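Local structure of phenol hydroxylase component phN (Pseudomonas stutzeri, 3U52) at residues W47-M58 and F122-M133. The protein probably serves as the diiron-bearing hydroxylase component of a multicomponent monooxygenase that adds an oxygen atom to phenol. Sequence-based numbering, arbitrary orientation.
Sequences WSQWEDPFRLTM and FSGAGARVACQM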
ATOM      1  N   TRP A  47     -14.910 -17.810  36.908  1.00 30.57           N
ATOM      2  CA  TRP A  47     -14.627 -17.147  35.630  1.00 30.33           C
ATOM      3  C   TRP A  47     -13.585 -16.063  35.772  1.00 30.65           C
ATOM      4  O   TRP A  47     -12.874 -15.746  34.804  1.00 29.28           O
ATOM      5  CB  TRP A  47     -15.891 -16.606  34.977  1.00 30.08           C
ATOM      6  CG  TRP A  47     -16.629 -17.601  34.099  1.00 30.00           C
ATOM      7  CD1 TRP A  47     -17.822 -18.198  34.374  1.00 32.43           C
ATOM      8  CD2 TRP A  47     -16.226 -18.097  32.811  1.00 29.13           C
ATOM      9  NE1 TRP A  47     -18.197 -19.030  33.334  1.00 31.46           N
ATOM     10  CE2 TRP A  47     -17.234 -18.974  32.362  1.00 29.88           C
ATOM     11  CE3 TRP A  47     -15.106 -17.892  32.000  1.00 27.51           C
ATOM     12  CZ2 TRP A  47     -17.158 -19.634  31.143  1.00 30.02           C
ATOM     13  CZ3 TRP A  47     -15.039 -18.548  30.787  1.00 30.61           C
ATOM     14  CH2 TRP A  47     -16.046 -19.410  30.372  1.00 29.74           C
ATOM     15  N   SER A  48     -13.448 -15.535  36.988  1.00 30.91           N
ATOM     16  CA  SER A  48     -12.485 -14.456  37.253  1.00 31.85           C
ATOM     17  C   SER A  48     -11.026 -14.942  37.162  1.00 31.19           C
ATOM     18  O   SER A  48     -10.075 -14.148  36.997  1.00 31.67           O
ATOM     19  CB  SER A  48     -12.757 -13.822  38.618  1.00 32.11           C
ATOM     20  OG  SER A  48     -12.140 -14.610  39.624  1.00 37.50           O
ATOM     21  N   GLN A  49     -10.837 -16.246  37.224  1.00 29.72           N
ATOM     22  CA  GLN A  49      -9.506 -16.761  36.978  1.00 29.88           C
ATOM     23  C   GLN A  49      -9.095 -16.798  35.503  1.00 28.73           C
ATOM     24  O   GLN A  49      -7.941 -17.122  35.184  1.00 28.61           O
ATOM     25  CB  GLN A  49      -9.340 -18.096  37.659  1.00 30.18           C
ATOM     26  CG  GLN A  49      -9.429 -17.908  39.147  1.00 35.21           C
ATOM     27  CD  GLN A  49      -9.483 -19.202  39.872  1.00 43.33           C
ATOM     28  OE1 GLN A  49      -8.829 -19.353  40.911  1.00 47.52           O
ATOM     29  NE2 GLN A  49     -10.265 -20.152  39.358  1.00 43.14           N
ATOM     30  N   TRP A  50     -10.026 -16.451  34.613  1.00 27.62           N
ATOM     31  CA  TRP A  50      -9.680 -16.208  33.203  1.00 27.32           C
ATOM     32  C   TRP A  50      -8.585 -15.136  33.087  1.00 28.27           C
ATOM     33  O   TRP A  50      -8.742 -14.031  33.640  1.00 28.74           O
ATOM     34  CB  TRP A  50     -10.946 -15.761  32.428  1.00 26.76           C
ATOM     35  CG  TRP A  50     -10.666 -15.507  30.978  1.00 24.70           C
ATOM     36  CD1 TRP A  50     -10.419 -14.309  30.379  1.00 24.26           C
ATOM     37  CD2 TRP A  50     -10.575 -16.490  29.964  1.00 24.91           C
ATOM     38  NE1 TRP A  50     -10.180 -14.485  29.031  1.00 23.73           N
ATOM     39  CE2 TRP A  50     -10.271 -15.819  28.750  1.00 23.26           C
ATOM     40  CE3 TRP A  50     -10.745 -17.886  29.945  1.00 24.38           C
ATOM     41  CZ2 TRP A  50     -10.139 -16.503  27.515  1.00 27.51           C
ATOM     42  CZ3 TRP A  50     -10.586 -18.567  28.720  1.00 27.41           C
ATOM     43  CH2 TRP A  50     -10.275 -17.867  27.526  1.00 26.28           C
ATOM     44  N   GLU A  51      -7.471 -15.449  32.416  1.00 28.75           N
ATOM     45  CA  GLU A  51      -6.429 -14.454  32.116  1.00 30.62           C
ATOM     46  C   GLU A  51      -6.592 -14.000  30.682  1.00 30.11           C
ATOM     47  O   GLU A  51      -6.660 -14.846  29.784  1.00 30.39           O
ATOM     48  CB  GLU A  51      -5.006 -15.035  32.297  1.00 31.71           C
ATOM     49  CG  GLU A  51      -4.596 -15.346  33.769  1.00 39.25           C
ATOM     50  CD  GLU A  51      -4.712 -14.143  34.718  1.00 49.36           C
ATOM     51  OE1 GLU A  51      -4.286 -13.007  34.332  1.00 52.57           O
ATOM     52  OE2 GLU A  51      -5.227 -14.342  35.865  1.00 53.54           O
ATOM     53  N   ASP A  52      -6.674 -12.696  30.459  1.00 29.06           N
ATOM     54  CA  ASP A  52      -6.903 -12.166  29.094  1.00 29.18           C
ATOM     55  C   ASP A  52      -5.726 -12.551  28.215  1.00 27.74           C
ATOM     56  O   ASP A  52      -4.590 -12.351  28.598  1.00 28.43           O
ATOM     57  CB  ASP A  52      -7.129 -10.646  29.109  1.00 29.08           C
ATOM     58  CG  ASP A  52      -8.215 -10.216  30.132  1.00 30.74           C
ATOM     59  OD1 ASP A  52      -7.884  -9.466  31.069  1.00 35.80           O
ATOM     60  OD2 ASP A  52      -9.384 -10.621  30.030  1.00 30.36           O
ATOM     61  N   PRO A  53      -5.993 -13.202  27.076  1.00 28.18           N
ATOM     62  CA  PRO A  53      -4.892 -13.627  26.193  1.00 27.71           C
ATOM     63  C   PRO A  53      -4.227 -12.480  25.444  1.00 28.93           C
ATOM     64  O   PRO A  53      -3.100 -12.648  24.918  1.00 28.68           O
ATOM     65  CB  PRO A  53      -5.546 -14.618  25.240  1.00 27.21           C
ATOM     66  CG  PRO A  53      -7.025 -14.248  25.236  1.00 27.53           C
ATOM     67  CD  PRO A  53      -7.313 -13.659  26.608  1.00 26.67           C
ATOM     68  N   PHE A  54      -4.916 -11.341  25.380  1.00 28.86           N
ATOM     69  CA  PHE A  54      -4.389 -10.097  24.801  1.00 28.89           C
ATOM     70  C   PHE A  54      -5.239  -9.001  25.417  1.00 29.32           C
ATOM     71  O   PHE A  54      -6.379  -9.265  25.828  1.00 28.17           O
ATOM     72  CB  PHE A  54      -4.525 -10.048  23.263  1.00 28.08           C
ATOM     73  CG  PHE A  54      -5.811 -10.645  22.736  1.00 27.72           C
ATOM     74  CD1 PHE A  54      -6.971  -9.887  22.645  1.00 28.82           C
ATOM     75  CD2 PHE A  54      -5.864 -11.992  22.359  1.00 25.74           C
ATOM     76  CE1 PHE A  54      -8.190 -10.498  22.165  1.00 28.01           C
ATOM     77  CE2 PHE A  54      -7.043 -12.585  21.913  1.00 28.69           C
ATOM     78  CZ  PHE A  54      -8.210 -11.813  21.804  1.00 26.73           C
ATOM     79  N   ARG A  55      -4.690  -7.784  25.472  1.00 29.09           N
ATOM     80  CA  ARG A  55      -5.362  -6.646  26.105  1.00 28.88           C
ATOM     81  C   ARG A  55      -5.465  -5.462  25.155  1.00 29.39           C
ATOM     82  O   ARG A  55      -4.751  -4.476  25.315  1.00 31.15           O
ATOM     83  CB  ARG A  55      -4.639  -6.206  27.381  1.00 29.87           C
ATOM     84  CG  ARG A  55      -4.578  -7.256  28.467  1.00 30.88           C
ATOM     85  CD  ARG A  55      -3.792  -6.816  29.688  1.00 36.29           C
ATOM     86  NE  ARG A  55      -3.959  -7.824  30.751  1.00 40.26           N
ATOM     87  CZ  ARG A  55      -3.214  -8.922  30.909  1.00 44.60           C
ATOM     88  NH1 ARG A  55      -3.483  -9.766  31.898  1.00 45.30           N
ATOM     89  NH2 ARG A  55      -2.204  -9.193  30.092  1.00 47.61           N
ATOM     90  N   LEU A  56      -6.395  -5.538  24.215  1.00 27.75           N
ATOM     91  CA  LEU A  56      -6.577  -4.535  23.193  1.00 27.98           C
ATOM     92  C   LEU A  56      -7.925  -3.848  23.316  1.00 27.26           C
ATOM     93  O   LEU A  56      -8.973  -4.456  23.051  1.00 26.95           O
ATOM     94  CB  LEU A  56      -6.563  -5.218  21.833  1.00 29.04           C
ATOM     95  CG  LEU A  56      -5.360  -5.250  20.913  1.00 32.25           C
ATOM     96  CD1 LEU A  56      -5.863  -5.969  19.655  1.00 33.83           C
ATOM     97  CD2 LEU A  56      -4.886  -3.850  20.567  1.00 32.02           C
ATOM     98  N   THR A  57      -7.934  -2.591  23.693  1.00 25.70           N
ATOM     99  CA  THR A  57      -9.219  -1.908  23.733  1.00 25.63           C
ATOM    100  C   THR A  57      -9.665  -1.608  22.291  1.00 24.97           C
ATOM    101  O   THR A  57      -8.867  -1.788  21.354  1.00 24.95           O
ATOM    102  CB  THR A  57      -9.168  -0.661  24.602  1.00 25.13           C
ATOM    103  OG1 THR A  57      -8.087   0.154  24.151  1.00 28.87           O
ATOM    104  CG2 THR A  57      -8.978  -1.033  26.064  1.00 25.62           C
ATOM    105  N   MET A  58     -10.934  -1.253  22.096  1.00 22.29           N
ATOM    106  CA  MET A  58     -11.449  -1.093  20.741  1.00 22.48           C
ATOM    107  C   MET A  58     -10.727   0.014  19.938  1.00 22.18           C
ATOM    108  O   MET A  58     -10.510  -0.151  18.748  1.00 20.31           O
ATOM    109  CB  MET A  58     -12.958  -0.875  20.707  1.00 22.03           C
ATOM    110  CG  MET A  58     -13.766  -2.147  20.935  1.00 21.47           C
ATOM    111  SD  MET A  58     -13.223  -3.559  19.934  1.00 28.80           S
ATOM    112  CE  MET A  58     -13.205  -2.998  18.260  1.00 26.06           C
ATOM    113  N   PHE A 122     -20.875 -17.631  26.742  1.00 24.33           N
ATOM    114  CA  PHE A 122     -20.075 -17.811  27.962  1.00 24.98           C
ATOM    115  C   PHE A 122     -20.459 -16.760  28.975  1.00 25.14           C
ATOM    116  O   PHE A 122     -20.618 -15.583  28.598  1.00 24.70           O
ATOM    117  CB  PHE A 122     -18.563 -17.708  27.676  1.00 25.37           C
ATOM    118  CG  PHE A 122     -18.036 -18.827  26.855  1.00 24.52           C
ATOM    119  CD1 PHE A 122     -18.310 -20.153  27.219  1.00 24.21           C
ATOM    120  CD2 PHE A 122     -17.267 -18.581  25.741  1.00 24.18           C
ATOM    121  CE1 PHE A 122     -17.835 -21.220  26.506  1.00 24.74           C
ATOM    122  CE2 PHE A 122     -16.794 -19.652  24.983  1.00 27.94           C
ATOM    123  CZ  PHE A 122     -17.086 -20.989  25.370  1.00 27.42           C
ATOM    124  N   SER A 123     -20.613 -17.154  30.235  1.00 24.32           N
ATOM    125  CA  SER A 123     -20.971 -16.197  31.248  1.00 25.43           C
ATOM    126  C   SER A 123     -19.797 -15.400  31.692  1.00 26.53           C
ATOM    127  O   SER A 123     -19.968 -14.413  32.409  1.00 26.27           O
ATOM    128  CB  SER A 123     -21.693 -16.818  32.461  1.00 26.18           C
ATOM    129  OG  SER A 123     -20.961 -17.882  33.066  1.00 29.27           O
ATOM    130  N   GLY A 124     -18.591 -15.787  31.275  1.00 25.56           N
ATOM    131  CA  GLY A 124     -17.418 -14.986  31.658  1.00 24.78           C
ATOM    132  C   GLY A 124     -17.185 -13.861  30.666  1.00 25.42           C
ATOM    133  O   GLY A 124     -16.954 -14.125  29.474  1.00 24.91           O
ATOM    134  N   ALA A 125     -17.245 -12.614  31.145  1.00 24.79           N
ATOM    135  CA  ALA A 125     -17.222 -11.443  30.263  1.00 24.03           C
ATOM    136  C   ALA A 125     -15.904 -11.399  29.524  1.00 24.16           C
ATOM    137  O   ALA A 125     -15.862 -11.027  28.366  1.00 25.46           O
ATOM    138  CB  ALA A 125     -17.447 -10.138  31.041  1.00 22.40           C
ATOM    139  N   GLY A 126     -14.862 -11.815  30.215  1.00 24.30           N
ATOM    140  CA  GLY A 126     -13.474 -11.877  29.708  1.00 25.19           C
ATOM    141  C   GLY A 126     -13.348 -12.810  28.518  1.00 24.54           C
ATOM    142  O   GLY A 126     -12.832 -12.407  27.467  1.00 25.33           O
ATOM    143  N   ALA A 127     -13.822 -14.042  28.664  1.00 23.89           N
ATOM    144  CA  ALA A 127     -13.894 -14.994  27.533  1.00 22.89           C
ATOM    145  C   ALA A 127     -14.753 -14.495  26.337  1.00 22.59           C
ATOM    146  O   ALA A 127     -14.384 -14.715  25.166  1.00 22.37           O
ATOM    147  CB  ALA A 127     -14.319 -16.356  27.985  1.00 22.48           C
ATOM    148  N   ARG A 128     -15.875 -13.827  26.605  1.00 21.60           N
ATOM    149  CA  ARG A 128     -16.744 -13.284  25.524  1.00 19.81           C
ATOM    150  C   ARG A 128     -16.034 -12.255  24.650  1.00 20.70           C
ATOM    151  O   ARG A 128     -16.136 -12.295  23.418  1.00 20.94           O
ATOM    152  CB  ARG A 128     -18.010 -12.601  26.088  1.00 20.76           C
ATOM    153  CG  ARG A 128     -19.040 -13.618  26.751  1.00 17.92           C
ATOM    154  CD  ARG A 128     -20.480 -13.078  26.754  1.00 21.62           C
ATOM    155  NE  ARG A 128     -20.554 -11.805  27.486  1.00 23.02           N
ATOM    156  CZ  ARG A 128     -20.688 -11.704  28.817  1.00 23.79           C
ATOM    157  NH1 ARG A 128     -20.733 -10.508  29.411  1.00 20.36           N
ATOM    158  NH2 ARG A 128     -20.816 -12.799  29.560  1.00 21.30           N
ATOM    159  N   VAL A 129     -15.352 -11.301  25.274  1.00 20.95           N
ATOM    160  CA  VAL A 129     -14.594 -10.326  24.477  1.00 22.67           C
ATOM    161  C   VAL A 129     -13.481 -10.977  23.602  1.00 21.74           C
ATOM    162  O   VAL A 129     -13.298 -10.584  22.464  1.00 20.99           O
ATOM    163  CB  VAL A 129     -13.952  -9.247  25.372  1.00 22.77           C
ATOM    164  CG1 VAL A 129     -13.190  -8.199  24.513  1.00 25.55           C
ATOM    165  CG2 VAL A 129     -15.037  -8.547  26.162  1.00 29.20           C
ATOM    166  N   ALA A 130     -12.723 -11.928  24.139  1.00 21.29           N
ATOM    167  CA  ALA A 130     -11.662 -12.595  23.331  1.00 20.82           C
ATOM    168  C   ALA A 130     -12.305 -13.270  22.120  1.00 20.79           C
ATOM    169  O   ALA A 130     -11.789 -13.160  20.992  1.00 21.14           O
ATOM    170  CB  ALA A 130     -10.921 -13.631  24.166  1.00 20.14           C
ATOM    171  N   CYS A 131     -13.426 -13.971  22.353  1.00 20.70           N
ATOM    172  CA  CYS A 131     -14.129 -14.690  21.267  1.00 19.96           C
ATOM    173  C   CYS A 131     -14.679 -13.760  20.219  1.00 18.75           C
ATOM    174  O   CYS A 131     -14.649 -14.077  19.034  1.00 18.35           O
ATOM    175  CB  CYS A 131     -15.265 -15.583  21.784  1.00 21.78           C
ATOM    176  SG  CYS A 131     -14.615 -16.991  22.664  1.00 22.57           S
ATOM    177  N   GLN A 132     -15.200 -12.615  20.652  1.00 17.33           N
ATOM    178  CA  GLN A 132     -15.755 -11.655  19.704  1.00 19.03           C
ATOM    179  C   GLN A 132     -14.652 -11.011  18.859  1.00 18.42           C
ATOM    180  O   GLN A 132     -14.871 -10.687  17.706  1.00 19.30           O
ATOM    181  CB  GLN A 132     -16.489 -10.558  20.429  1.00 19.63           C
ATOM    182  CG  GLN A 132     -17.827 -11.006  21.056  1.00 22.44           C
ATOM    183  CD  GLN A 132     -18.465  -9.858  21.838  1.00 26.89           C
ATOM    184  OE1 GLN A 132     -18.041  -8.693  21.728  1.00 31.54           O
ATOM    185  NE2 GLN A 132     -19.431 -10.189  22.675  1.00 26.88           N
ATOM    186  N   MET A 133     -13.508 -10.725  19.449  1.00 19.98           N
ATOM    187  CA  MET A 133     -12.411 -10.142  18.659  1.00 20.53           C
ATOM    188  C   MET A 133     -11.904 -11.172  17.650  1.00 19.79           C
ATOM    189  O   MET A 133     -11.630 -10.813  16.502  1.00 18.93           O
ATOM    190  CB  MET A 133     -11.302  -9.676  19.537  1.00 22.54           C
ATOM    191  CG  MET A 133     -10.626  -8.457  18.908  1.00 30.65           C
ATOM    192  SD  MET A 133      -9.322  -7.764  20.009  1.00 41.43           S
ATOM    193  CE  MET A 133     -10.398  -6.718  21.031  1.00 39.70           C
TER
HETATM  194  O   HOH W   1     -10.199 -11.778  27.551  1.00 28.39           O
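Trp47 lies over Gly124, and Trp50 over Ala127, where the segment 47-58, a short 3-10 turn followed by a loop that leads into helix 58-81, runs along the opening turns of helix 125-155 in the helical fold of a bacterial multicomponent monooxygenase hydroxylase. The case illustrates how small residues at the start of a helix let large aromatic rings come close to its backbone. Gly124, the N-cap residue, sets its CA 3.8 Å from the centroid of the five-membered ring of Trp47, a CH-pi contact in which a CB would collide with Trp47 CE3. Along the same indole, CZ3 of Trp47 meets CB of Ala127 at 3.6 Å, while CH2 reaches the obliquely turned ring of Phe122. With CG anti to the backbone N (chi1 -180°), the Trp50 indole is carried toward the helix, and its six-membered ring takes the Ala127 methyl almost on its normal, with CB 4.0 Å from the centroid. Gly126 lets the pyrrole side of this indole approach the backbone too. Farther along, CZ of Phe54 packs on Ala130, and Met133 SD lies 3.7 Å from Phe54 CE1 in an oblique Met-aromatic contact.

Trp47 and Trp50 also touch a bound xenon, and Phe246 of helix 220-250 meets both rings. An alanine in place of Trp47 would probably leave Gly124 CA and the Ala127 methyl without their aromatic cover and take away one wall of the xenon pocket. Within segment 122-133, Arg128 NH2 donates a nearly straight bond (169°) to a lone pair of Phe122 O, tying the approach to the helix to its first turn. Asp52, salt-bridged to Arg19, helps hold a bridging water that accepts from Trp50 NE1 and donates to Asp52 OD2 and, at 2.7 Å from the water oxygen, to Gly126 O.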